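Local atomic coordinates of acyl-coenzyme A oxidase 1 (Yarrowia lipolytica, PDB entry 5Y9D), a protein that catalyses the FAD-dependent oxidation of acyl-CoA by molecular oxygen to trans-2-enoyl-CoA and hydrogen peroxide in peroxisomal fatty acid beta-oxidation. Residues A[160-165]-A[214-219]; A[235-240]-A[273-278]. All coordinates share one frame; numbering follows the deposited sequence.

Interaction 1: A[160-165]-A[214-219]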
loop_
_atom_site.group_PDB
_atom_site.type_symbol
_atom_site.label_atom_id
_atom_site.label_comp_id
_atom_site.label_asym_id
_atom_site.label_seq_id
_atom_site.Cartn_x
_atom_site.Cartn_y
_atom_site.Cartn_z
ATOM N N LYS A 160 6.601 37.331 4.388
ATOM C CA LYS A 160 6.260 38.347 5.340
ATOM C C LYS A 160 4.942 38.965 4.956
ATOM O O LYS A 160 4.822 39.613 3.937
ATOM C CB LYS A 160 7.349 39.404 5.358
ATOM C CG LYS A 160 8.730 38.851 5.631
ATOM C CD LYS A 160 9.487 39.726 6.604
ATOM C CE LYS A 160 10.852 39.151 6.928
ATOM N NZ LYS A 160 11.296 39.411 8.325
ATOM N N GLN A 161 3.951 38.746 5.795
ATOM C CA GLN A 161 2.623 39.265 5.585
ATOM C C GLN A 161 2.031 38.626 4.354
ATOM O O GLN A 161 1.110 39.140 3.775
ATOM C CB GLN A 161 2.671 40.772 5.429
ATOM C CG GLN A 161 3.310 41.480 6.598
ATOM C CD GLN A 161 2.703 42.826 6.877
ATOM O OE1 GLN A 161 1.602 43.119 6.459
ATOM N NE2 GLN A 161 3.426 43.649 7.593
ATOM N N PHE A 162 2.609 37.521 3.930
ATOM C CA PHE A 162 2.238 36.902 2.690
ATOM C C PHE A 162 2.458 35.400 2.744
ATOM O O PHE A 162 3.553 34.964 3.006
ATOM C CB PHE A 162 3.116 37.510 1.612
ATOM C CG PHE A 162 2.610 37.310 0.236
ATOM C CD1 PHE A 162 2.650 36.066 -0.345
ATOM C CD2 PHE A 162 2.108 38.361 -0.484
ATOM C CE1 PHE A 162 2.189 35.875 -1.615
ATOM C CE2 PHE A 162 1.650 38.176 -1.762
ATOM C CZ PHE A 162 1.690 36.933 -2.326
ATOM N N TYR A 163 1.429 34.615 2.475
ATOM C CA TYR A 163 1.607 33.195 2.262
ATOM C C TYR A 163 0.861 32.724 1.031
ATOM O O TYR A 163 -0.304 32.965 0.901
ATOM C CB TYR A 163 1.220 32.379 3.491
ATOM C CG TYR A 163 1.993 31.100 3.571
ATOM C CD1 TYR A 163 3.218 31.062 4.176
ATOM C CD2 TYR A 163 1.512 29.944 3.007
ATOM C CE1 TYR A 163 3.944 29.907 4.231
ATOM C CE2 TYR A 163 2.231 28.781 3.056
ATOM C CZ TYR A 163 3.440 28.773 3.666
ATOM O OH TYR A 163 4.171 27.631 3.719
ATOM N N GLY A 164 1.529 32.016 0.147
ATOM C CA GLY A 164 0.974 31.717 -1.137
ATOM C C GLY A 164 0.465 30.303 -1.184
ATOM O O GLY A 164 0.822 29.484 -0.340
ATOM N N CYS A 165 -0.383 30.017 -2.161
ATOM C CA CYS A 165 -0.793 28.636 -2.454
ATOM C C CYS A 165 -1.111 28.500 -3.948
ATOM O O CYS A 165 -1.018 29.471 -4.703
ATOM C CB CYS A 165 -1.994 28.239 -1.607
ATOM S SG CYS A 165 -3.527 29.069 -2.116
ATOM N N SER A 214 -2.924 30.419 3.830
ATOM C CA SER A 214 -2.568 31.247 2.704
ATOM C C SER A 214 -3.352 32.516 2.624
ATOM O O SER A 214 -4.586 32.513 2.874
ATOM C CB SER A 214 -2.750 30.485 1.425
ATOM O OG SER A 214 -1.761 29.489 1.364
ATOM N N THR A 215 -2.629 33.591 2.272
ATOM C CA THR A 215 -3.243 34.902 2.016
ATOM C C THR A 215 -3.521 35.153 0.538
ATOM O O THR A 215 -4.438 35.860 0.190
ATOM C CB THR A 215 -2.315 36.001 2.444
ATOM O OG1 THR A 215 -1.095 35.846 1.712
ATOM C CG2 THR A 215 -2.077 35.890 3.940
ATOM N N HIS A 216 -2.679 34.588 -0.314
ATOM C CA HIS A 216 -2.774 34.787 -1.739
ATOM C C HIS A 216 -2.798 33.435 -2.345
ATOM O O HIS A 216 -2.328 32.478 -1.719
ATOM C CB HIS A 216 -1.572 35.560 -2.234
ATOM C CG HIS A 216 -1.651 37.011 -1.922
ATOM N ND1 HIS A 216 -1.464 37.512 -0.648
ATOM C CD2 HIS A 216 -1.927 38.074 -2.708
ATOM C CE1 HIS A 216 -1.615 38.827 -0.670
ATOM N NE2 HIS A 216 -1.905 39.189 -1.905
ATOM N N CYS A 217 -3.366 33.346 -3.542
ATOM C CA CYS A 217 -3.282 32.117 -4.338
ATOM C C CYS A 217 -2.871 32.437 -5.775
ATOM O O CYS A 217 -3.000 33.585 -6.231
ATOM C CB CYS A 217 -4.624 31.381 -4.316
ATOM S SG CYS A 217 -5.753 31.661 -5.700
ATOM N N VAL A 218 -2.338 31.433 -6.459
ATOM C CA VAL A 218 -2.271 31.454 -7.907
ATOM C C VAL A 218 -3.366 30.555 -8.360
ATOM O O VAL A 218 -3.427 29.416 -7.958
ATOM C CB VAL A 218 -0.961 30.892 -8.449
ATOM C CG1 VAL A 218 -1.031 30.751 -9.960
ATOM C CG2 VAL A 218 0.171 31.806 -8.092
ATOM N N CYS A 219 -4.240 31.051 -9.200
ATOM C CA CYS A 219 -5.460 30.316 -9.502
ATOM C C CYS A 219 -5.562 30.087 -11.006
ATOM O O CYS A 219 -5.335 31.003 -11.776
ATOM C CB CYS A 219 -6.636 31.115 -8.969
ATOM S SG CYS A 219 -8.209 30.789 -9.769
#

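Interaction 2: A[235-240]-A[273-278]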
loop_
_atom_site.group_PDB
_atom_site.type_symbol
_atom_site.label_atom_id
_atom_site.label_comp_id
_atom_site.label_asym_id
_atom_site.label_seq_id
_atom_site.Cartn_x
_atom_site.Cartn_y
_atom_site.Cartn_z
ATOM N N PHE A 235 -3.632 33.374 -12.691
ATOM C CA PHE A 235 -3.888 34.678 -12.050
ATOM C C PHE A 235 -3.553 34.637 -10.572
ATOM O O PHE A 235 -3.783 33.634 -9.925
ATOM C CB PHE A 235 -5.353 35.099 -12.230
ATOM C CG PHE A 235 -5.896 34.836 -13.608
ATOM C CD1 PHE A 235 -6.210 33.549 -14.018
ATOM C CD2 PHE A 235 -6.091 35.884 -14.506
ATOM C CE1 PHE A 235 -6.681 33.307 -15.310
ATOM C CE2 PHE A 235 -6.583 35.661 -15.792
ATOM C CZ PHE A 235 -6.883 34.368 -16.203
ATOM N N VAL A 236 -2.997 35.718 -10.047
ATOM C CA VAL A 236 -2.869 35.881 -8.623
ATOM C C VAL A 236 -4.151 36.475 -8.054
ATOM O O VAL A 236 -4.573 37.568 -8.463
ATOM C CB VAL A 236 -1.728 36.821 -8.227
ATOM C CG1 VAL A 236 -1.673 36.953 -6.698
ATOM C CG2 VAL A 236 -0.401 36.310 -8.776
ATOM N N VAL A 237 -4.737 35.778 -7.075
ATOM C CA VAL A 237 -5.954 36.230 -6.429
ATOM C C VAL A 237 -5.694 36.279 -4.922
ATOM O O VAL A 237 -5.343 35.264 -4.329
ATOM C CB VAL A 237 -7.147 35.283 -6.748
ATOM C CG1 VAL A 237 -8.472 35.872 -6.263
ATOM C CG2 VAL A 237 -7.214 34.950 -8.240
ATOM N N PRO A 238 -5.864 37.471 -4.298
ATOM C CA PRO A 238 -5.849 37.571 -2.828
ATOM C C PRO A 238 -6.988 36.777 -2.259
ATOM O O PRO A 238 -8.109 36.838 -2.793
ATOM C CB PRO A 238 -6.112 39.057 -2.557
ATOM C CG PRO A 238 -5.791 39.753 -3.839
ATOM C CD PRO A 238 -6.158 38.778 -4.912
ATOM N N LEU A 239 -6.710 36.034 -1.198
ATOM C CA LEU A 239 -7.746 35.231 -0.566
ATOM C C LEU A 239 -8.222 35.843 0.721
ATOM O O LEU A 239 -9.379 35.766 1.014
ATOM C CB LEU A 239 -7.237 33.840 -0.257
ATOM C CG LEU A 239 -6.820 32.963 -1.413
ATOM C CD1 LEU A 239 -6.253 31.674 -0.794
ATOM C CD2 LEU A 239 -7.961 32.701 -2.416
ATOM N N ARG A 240 -7.308 36.355 1.518
ATOM C CA ARG A 240 -7.638 36.859 2.850
ATOM C C ARG A 240 -7.162 38.306 3.072
ATOM O O ARG A 240 -6.178 38.758 2.447
ATOM C CB ARG A 240 -6.961 36.011 3.914
ATOM C CG ARG A 240 -7.377 34.563 3.968
ATOM C CD ARG A 240 -6.650 33.820 5.093
ATOM N NE ARG A 240 -7.432 32.683 5.540
ATOM C CZ ARG A 240 -7.466 31.509 4.928
ATOM N NH1 ARG A 240 -6.729 31.280 3.843
ATOM N NH2 ARG A 240 -8.235 30.529 5.418
ATOM N N THR A 273 -16.955 33.898 -6.105
ATOM C CA THR A 273 -18.173 34.521 -6.639
ATOM C C THR A 273 -17.921 35.993 -7.027
ATOM O O THR A 273 -17.888 36.848 -6.148
ATOM C CB THR A 273 -19.355 34.509 -5.636
ATOM O OG1 THR A 273 -19.764 33.176 -5.359
ATOM C CG2 THR A 273 -20.561 35.190 -6.259
ATOM N N ASN A 274 -17.777 36.256 -8.333
ATOM C CA ASN A 274 -17.476 37.607 -8.924
ATOM C C ASN A 274 -16.429 38.332 -8.151
ATOM O O ASN A 274 -16.666 39.418 -7.611
ATOM C CB ASN A 274 -18.725 38.509 -9.107
ATOM C CG ASN A 274 -19.648 38.017 -10.221
ATOM O OD1 ASN A 274 -19.839 38.713 -11.220
ATOM N ND2 ASN A 274 -20.237 36.797 -10.050
ATOM N N VAL A 275 -15.283 37.679 -8.046
ATOM C CA VAL A 275 -14.121 38.272 -7.413
ATOM C C VAL A 275 -13.281 39.037 -8.426
ATOM O O VAL A 275 -12.854 38.487 -9.436
ATOM C CB VAL A 275 -13.269 37.213 -6.717
ATOM C CG1 VAL A 275 -11.977 37.828 -6.223
ATOM C CG2 VAL A 275 -14.047 36.635 -5.563
ATOM N N ARG A 276 -13.024 40.301 -8.117
ATOM C CA ARG A 276 -12.397 41.213 -9.048
ATOM C C ARG A 276 -10.954 41.299 -8.702
ATOM O O ARG A 276 -10.596 41.514 -7.540
ATOM C CB ARG A 276 -13.083 42.571 -9.008
ATOM C CG ARG A 276 -14.544 42.454 -9.419
ATOM C CD ARG A 276 -15.208 43.794 -9.687
ATOM N NE ARG A 276 -16.427 43.605 -10.502
ATOM C CZ ARG A 276 -16.537 43.816 -11.822
ATOM N NH1 ARG A 276 -15.513 44.269 -12.553
ATOM N NH2 ARG A 276 -17.692 43.583 -12.417
ATOM N N ILE A 277 -10.131 41.038 -9.708
ATOM C CA ILE A 277 -8.712 41.296 -9.617
ATOM C C ILE A 277 -8.285 42.263 -10.748
ATOM O O ILE A 277 -8.878 42.279 -11.811
ATOM C CB ILE A 277 -7.876 39.988 -9.646
ATOM C CG1 ILE A 277 -8.117 39.205 -10.921
ATOM C CG2 ILE A 277 -8.197 39.115 -8.440
ATOM C CD1 ILE A 277 -7.254 37.971 -11.033
ATOM N N PRO A 278 -7.253 43.065 -10.518
ATOM C CA PRO A 278 -6.780 43.816 -11.677
ATOM C C PRO A 278 -6.235 42.917 -12.771
ATOM O O PRO A 278 -5.913 41.760 -12.535
ATOM C CB PRO A 278 -5.666 44.708 -11.112
ATOM C CG PRO A 278 -5.368 44.180 -9.744
ATOM C CD PRO A 278 -6.584 43.452 -9.267
#

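Interaction 1: A[160-165]-A[214-219]
F162 and H216 form an offset stack, with centroids 4.0 Å apart and planes 11° from parallel. F162 CE2 sits over the centre of the imidazole, while H216 ND1 lies above the rim of the phenyl ring. With CG anti to the backbone N (chi1 -162°), the F162 ring comes to lie against the imidazole face. T215 OG1 meets the imidazole edge in plane, 2.9 Å from H216 ND1, in a bond either atom could donate, which would limit rotation of the ring. The same OG1 accepts the amide of Y163, N to OG1 2.9 Å, so one hydroxyl joins loop backbone and stacked ring. Y163 O in turn takes two amides: T215 N approaches in the carbonyl plane on a lone pair (2.8 Å), whereas H216 N comes in tilted 27° from that plane. The Y163 OH bonds to R127 O, and S214 OG meets the ring edge. Farther along, C165 SG packs against C217 CB at 3.4 Å, and V218 N donates to C165 O (2.9 Å). The loop 160-165 runs into strand 166-167, parallel to 216-225 in the beta domain of the acyl-CoA dehydrogenase fold, the C165 side chain about 7 Å from bound FAD.

Interaction 2: A[235-240]-A[273-278]
Strands 235-238 and 275-278 approach to 7.8 Å between their axes with N-to-C directions 123° apart, and the nearest CA atoms, those of V237 and I277, are 6.6 Å apart, a spacing at which side chains rather than paired backbones make the contact. I277 carries most of it. Its CG1 stands between the backbone N and the carbonyl carbon (chi1 59°), and from there the extended chain (chi2 176°) brings CD1 to 3.6 Å from F235 CB. The other branch, I277 CG2, reaches V237 CG1 at 3.9 Å, the two side chains crossing at about a right angle. Both strands belong to the same mixed sheet of the acyl-CoA dehydrogenase middle domain: within it 228-238 pairs with 216-225 and 275-278 with 192-196, and the two come together by apolar side chains here, with a backbone bond between V236 and N281 just beyond P278. V275 adds its CG1 branch, 4.0 Å from V237 CG1, and P238 CD lies 4.1 Å from I277 CG2, the two side chains crossing obliquely. The F235 ring meets F193 edge-to-face, while F272 touches V237. I277 CD1 also lies 3.7 Å from V236 O.

Interactions 1 and 2 lie in series along the chain, their centres about 12 Å apart on the same side of the chain's centre. They share one mixed sheet: strand 216-225 of interaction 1 is followed directly by its antiparallel neighbour, strand 228-238, of interaction 2. Two probable hydrogen bonds connect the contacts, T215 O to L239 N and S214 O to R240 NH1, both 2.7 Å, and C217 CB packs on L239 CD1. Interaction 1 lies nearer the flavin; the V237 side chain of interaction 2 is about 13 Å from it. The antiparallel pair 216-225 and 228-238 thus spans from the loop 160-165 near FAD to the apolar contact with strand 275-278.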